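Side-chain contacts in proline dehydrogenase (Bradyrhizobium japonicum USDA 110, PDB 3HAZ), which probably oxidises proline to glutamate in two steps, using FAD in a proline dehydrogenase module and NAD in an aldehyde dehydrogenase module: residues E820-I823 against S827-A830; L698-E701 against P705-A708. One frame throughout, in Å; residues are numbered along the deposited sequence.

Contact 1 (E820-I823 against S827-A830)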
loop_
_atom_site.group_PDB
_atom_site.type_symbol
_atom_site.label_atom_id
_atom_site.label_comp_id
_atom_site.label_asym_id
_atom_site.label_seq_id
_atom_site.Cartn_x
_atom_site.Cartn_y
_atom_site.Cartn_z
ATOM N N GLU A 820 -34.936 -43.626 21.014
ATOM C CA GLU A 820 -33.570 -44.101 21.242
ATOM C C GLU A 820 -32.783 -43.262 22.244
ATOM O O GLU A 820 -31.650 -43.604 22.577
ATOM C CB GLU A 820 -32.792 -44.177 19.924
ATOM C CG GLU A 820 -33.307 -45.233 18.953
ATOM C CD GLU A 820 -33.369 -46.632 19.557
ATOM O OE1 GLU A 820 -32.513 -46.971 20.403
ATOM O OE2 GLU A 820 -34.275 -47.403 19.173
ATOM N N LEU A 821 -33.371 -42.168 22.719
ATOM C CA LEU A 821 -32.695 -41.320 23.695
ATOM C C LEU A 821 -32.702 -41.951 25.087
ATOM O O LEU A 821 -33.752 -42.329 25.605
ATOM C CB LEU A 821 -33.337 -39.935 23.753
ATOM C CG LEU A 821 -33.417 -39.161 22.435
ATOM C CD1 LEU A 821 -34.091 -37.818 22.663
ATOM C CD2 LEU A 821 -32.037 -38.970 21.831
ATOM N N LYS A 822 -31.526 -42.063 25.694
ATOM C CA LYS A 822 -31.450 -42.537 27.070
ATOM C C LYS A 822 -31.776 -41.404 28.036
ATOM O O LYS A 822 -31.148 -40.347 27.999
ATOM C CB LYS A 822 -30.075 -43.119 27.391
ATOM C CG LYS A 822 -30.013 -43.785 28.763
ATOM C CD LYS A 822 -28.710 -44.540 28.955
ATOM C CE LYS A 822 -28.882 -45.705 29.917
ATOM N NZ LYS A 822 -29.462 -45.269 31.215
ATOM N N ILE A 823 -32.775 -41.635 28.880
ATOM C CA ILE A 823 -33.208 -40.684 29.889
ATOM C C ILE A 823 -32.725 -41.218 31.221
ATOM O O ILE A 823 -32.917 -42.394 31.515
ATOM C CB ILE A 823 -34.748 -40.612 29.957
ATOM C CG1 ILE A 823 -35.331 -40.260 28.589
ATOM C CG2 ILE A 823 -35.205 -39.612 31.015
ATOM C CD1 ILE A 823 -36.816 -40.537 28.482
ATOM N N SER A 827 -25.078 -37.799 35.019
ATOM C CA SER A 827 -23.669 -38.118 35.230
ATOM C C SER A 827 -23.241 -39.390 34.498
ATOM O O SER A 827 -22.053 -39.603 34.266
ATOM C CB SER A 827 -23.345 -38.219 36.724
ATOM O OG SER A 827 -23.372 -36.939 37.336
ATOM N N ASP A 828 -24.202 -40.237 34.146
ATOM C CA ASP A 828 -23.909 -41.374 33.276
ATOM C C ASP A 828 -23.636 -40.855 31.865
ATOM O O ASP A 828 -24.439 -40.110 31.302
ATOM C CB ASP A 828 -25.068 -42.375 33.273
ATOM C CG ASP A 828 -24.858 -43.519 32.280
ATOM O OD1 ASP A 828 -23.726 -43.688 31.776
ATOM O OD2 ASP A 828 -25.833 -44.255 32.004
ATOM N N VAL A 829 -22.495 -41.244 31.304
ATOM C CA VAL A 829 -22.064 -40.751 29.998
ATOM C C VAL A 829 -23.027 -41.153 28.874
ATOM O O VAL A 829 -23.048 -40.538 27.810
ATOM C CB VAL A 829 -20.650 -41.271 29.659
ATOM C CG1 VAL A 829 -20.651 -42.800 29.602
ATOM C CG2 VAL A 829 -20.152 -40.676 28.351
ATOM N N ALA A 830 -23.826 -42.184 29.116
ATOM C CA ALA A 830 -24.734 -42.703 28.096
ATOM C C ALA A 830 -26.056 -41.936 28.049
ATOM O O ALA A 830 -26.861 -42.141 27.147
ATOM C CB ALA A 830 -24.992 -44.183 28.328
#

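Contact 2 (L698-E701 against P705-A708)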
loop_
_atom_site.group_PDB
_atom_site.type_symbol
_atom_site.label_atom_id
_atom_site.label_comp_id
_atom_site.label_asym_id
_atom_site.label_seq_id
_atom_site.Cartn_x
_atom_site.Cartn_y
_atom_site.Cartn_z
ATOM N N LEU A 698 -14.821 -16.567 41.503
ATOM C CA LEU A 698 -13.842 -16.691 40.433
ATOM C C LEU A 698 -13.567 -15.334 39.788
ATOM O O LEU A 698 -12.421 -15.011 39.474
ATOM C CB LEU A 698 -14.307 -17.714 39.386
ATOM C CG LEU A 698 -13.354 -18.024 38.227
ATOM C CD1 LEU A 698 -13.625 -19.410 37.648
ATOM C CD2 LEU A 698 -13.445 -16.955 37.144
ATOM N N LEU A 699 -14.617 -14.543 39.585
ATOM C CA LEU A 699 -14.456 -13.215 39.004
ATOM C C LEU A 699 -13.627 -12.317 39.914
ATOM O O LEU A 699 -12.765 -11.577 39.441
ATOM C CB LEU A 699 -15.811 -12.565 38.734
ATOM C CG LEU A 699 -16.555 -13.012 37.471
ATOM C CD1 LEU A 699 -17.910 -12.338 37.417
ATOM C CD2 LEU A 699 -15.746 -12.681 36.227
ATOM N N HIS A 700 -13.901 -12.377 41.215
ATOM C CA HIS A 700 -13.132 -11.615 42.189
ATOM C C HIS A 700 -11.662 -12.013 42.105
ATOM O O HIS A 700 -10.781 -11.159 42.109
ATOM C CB HIS A 700 -13.648 -11.849 43.617
ATOM C CG HIS A 700 -14.976 -11.217 43.905
ATOM N ND1 HIS A 700 -15.333 -9.975 43.421
ATOM C CD2 HIS A 700 -16.019 -11.641 44.657
ATOM C CE1 HIS A 700 -16.547 -9.670 43.848
ATOM N NE2 HIS A 700 -16.983 -10.662 44.605
ATOM N N GLU A 701 -11.404 -13.315 42.030
ATOM C CA GLU A 701 -10.035 -13.812 41.937
ATOM C C GLU A 701 -9.380 -13.368 40.630
ATOM O O GLU A 701 -8.165 -13.202 40.560
ATOM C CB GLU A 701 -10.003 -15.341 42.057
ATOM C CG GLU A 701 -8.601 -15.933 41.990
ATOM C CD GLU A 701 -8.586 -17.453 42.046
ATOM O OE1 GLU A 701 -9.644 -18.058 42.330
ATOM O OE2 GLU A 701 -7.510 -18.042 41.809
ATOM N N PRO A 705 -12.964 -6.163 41.531
ATOM C CA PRO A 705 -12.972 -5.707 42.927
ATOM C C PRO A 705 -14.210 -6.167 43.697
ATOM O O PRO A 705 -15.308 -6.212 43.143
ATOM C CB PRO A 705 -12.970 -4.178 42.798
ATOM C CG PRO A 705 -12.344 -3.914 41.461
ATOM C CD PRO A 705 -12.810 -5.045 40.583
ATOM N N LYS A 706 -14.021 -6.499 44.970
ATOM C CA LYS A 706 -15.128 -6.890 45.837
ATOM C C LYS A 706 -16.204 -5.806 45.871
ATOM O O LYS A 706 -17.379 -6.101 46.072
ATOM C CB LYS A 706 -14.632 -7.153 47.264
ATOM C CG LYS A 706 -13.628 -8.289 47.408
ATOM C CD LYS A 706 -14.257 -9.630 47.096
ATOM C CE LYS A 706 -13.498 -10.764 47.759
ATOM N NZ LYS A 706 -13.875 -10.909 49.196
ATOM N N SER A 707 -15.795 -4.553 45.680
ATOM C CA SER A 707 -16.725 -3.428 45.740
ATOM C C SER A 707 -17.503 -3.224 44.439
ATOM O O SER A 707 -18.417 -2.403 44.385
ATOM C CB SER A 707 -15.986 -2.141 46.117
ATOM O OG SER A 707 -14.892 -1.919 45.245
ATOM N N ALA A 708 -17.147 -3.976 43.399
ATOM C CA ALA A 708 -17.790 -3.826 42.097
ATOM C C ALA A 708 -18.829 -4.912 41.815
ATOM O O ALA A 708 -19.627 -4.784 40.889
ATOM C CB ALA A 708 -16.742 -3.800 40.986
#

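Contact 1 (E820-I823 against S827-A830)
Lys822 meets Asp828 and Ala830 in a surface contact within one loop of the aldehyde dehydrogenase module, the loop that joins helix 804-819 to helix 839-855. It is small, burying 116 Å² in all, and no hydrogen bond crosses it. The aliphatic part of Lys822 does most of the touching. Its CB lies 3.4 Å from Ala830 O, and its CD comes within 3.8 Å of Ala830 CB. CG stands anti to the backbone N (chi1 -173°), and the chain runs on extended past Ala830. It bends only at chi4, near the ammonium group. There Lys822 NZ reaches Asp828 OD2 at 3.8 Å, a long salt bridge. The two side chains cross at about a right angle, and Lys822 CE also lies 4.0 Å from Asp828 OD2.

The other carboxylate oxygen works inside its own segment. Asp828 OD1 accepts a nearly straight bond of 3.1 Å from Ala830 N, which makes an Asx turn. The N-H comes from above the carboxylate plane, 75° out of it. One carboxylate thus accepts the turn bond through OD1 and pairs only loosely with the lysine through OD2. An alanine in place of Asp828 would probably leave Ala830 N without its turn acceptor and Lys822 without this acidic partner.

Nearby, the backbone of Lys822 is hydrogen-bonded to His832 and Val833, which links two parts of the loop. Leu821 packs on Val783 and Phe787 of helix 775-787. Val829 rests on Leu527 and Leu531 of helix 524-536, so the loop touches both helices.

Contact 2 (L698-E701 against P705-A708)
The Lys706 side chain crosses the His700 ring at about a right angle and lays its CD over one face. CD stands 3.6 Å from the ring centroid, only 10° off the ring normal. This is a CH-pi contact made by a methylene, not by the ammonium group. The nearest ring atoms are His700 CG and CD2, each 3.6 Å from Lys706 CD. Lys706 CE sits further off, 4.1 Å from His700 CD2. The lysine chain is folded, not extended. A bend at chi2 (-67°) turns it back across the imidazole, and a second bend at chi4 redirects the amino end. Lys706 NZ ends 5.5 Å from His700 NE2, so the two nitrogens are not in contact.

The His700 ring also meets the backbone of 705-708. Its CE1 lies 3.7 Å from Lys706 CA and equally far from Pro705 O, which approaches obliquely. That carbonyl is already engaged, since Pro705 O accepts from Ala708 N at 2.9 Å. The strongest polar partner of the ring is Ile704 O, which is hydrogen-bonded to His700 ND1. This bond helps fix the rotation of the ring while the lysine covers its face.

The contact packs the C-terminal part of helix 689-702 against the turn that leads into strand 709-711. His700 also touches Leu709 of that strand, while Pro705 and Ala708 lie on Trp566 of helix 549-567. On the helix itself, Leu698 and Leu699 face helix 571-587, and Leu699 reaches helix 664-675 as well.

Overall arrangement
Both contacts belong to the aldehyde dehydrogenase family region, and both are local: each joins two segments with three residues between them. They lie in series along the chain, contact 2 closing before contact 1 opens. In space they are separate. Their centres are about 38 Å apart, their nearest atoms are about 20 Å apart, and they do not touch. Contact 1 lies about 20 Å from the centre of the chain and contact 2 about 38 Å from it, measured from the centre of each contact. Neither reaches the FAD or NAD sites, nor the predicted active-site residues Glu760 and Cys794. Both are surface contacts carried by a lysine: contact 1 adds a long salt bridge, contact 2 a CH-pi contact.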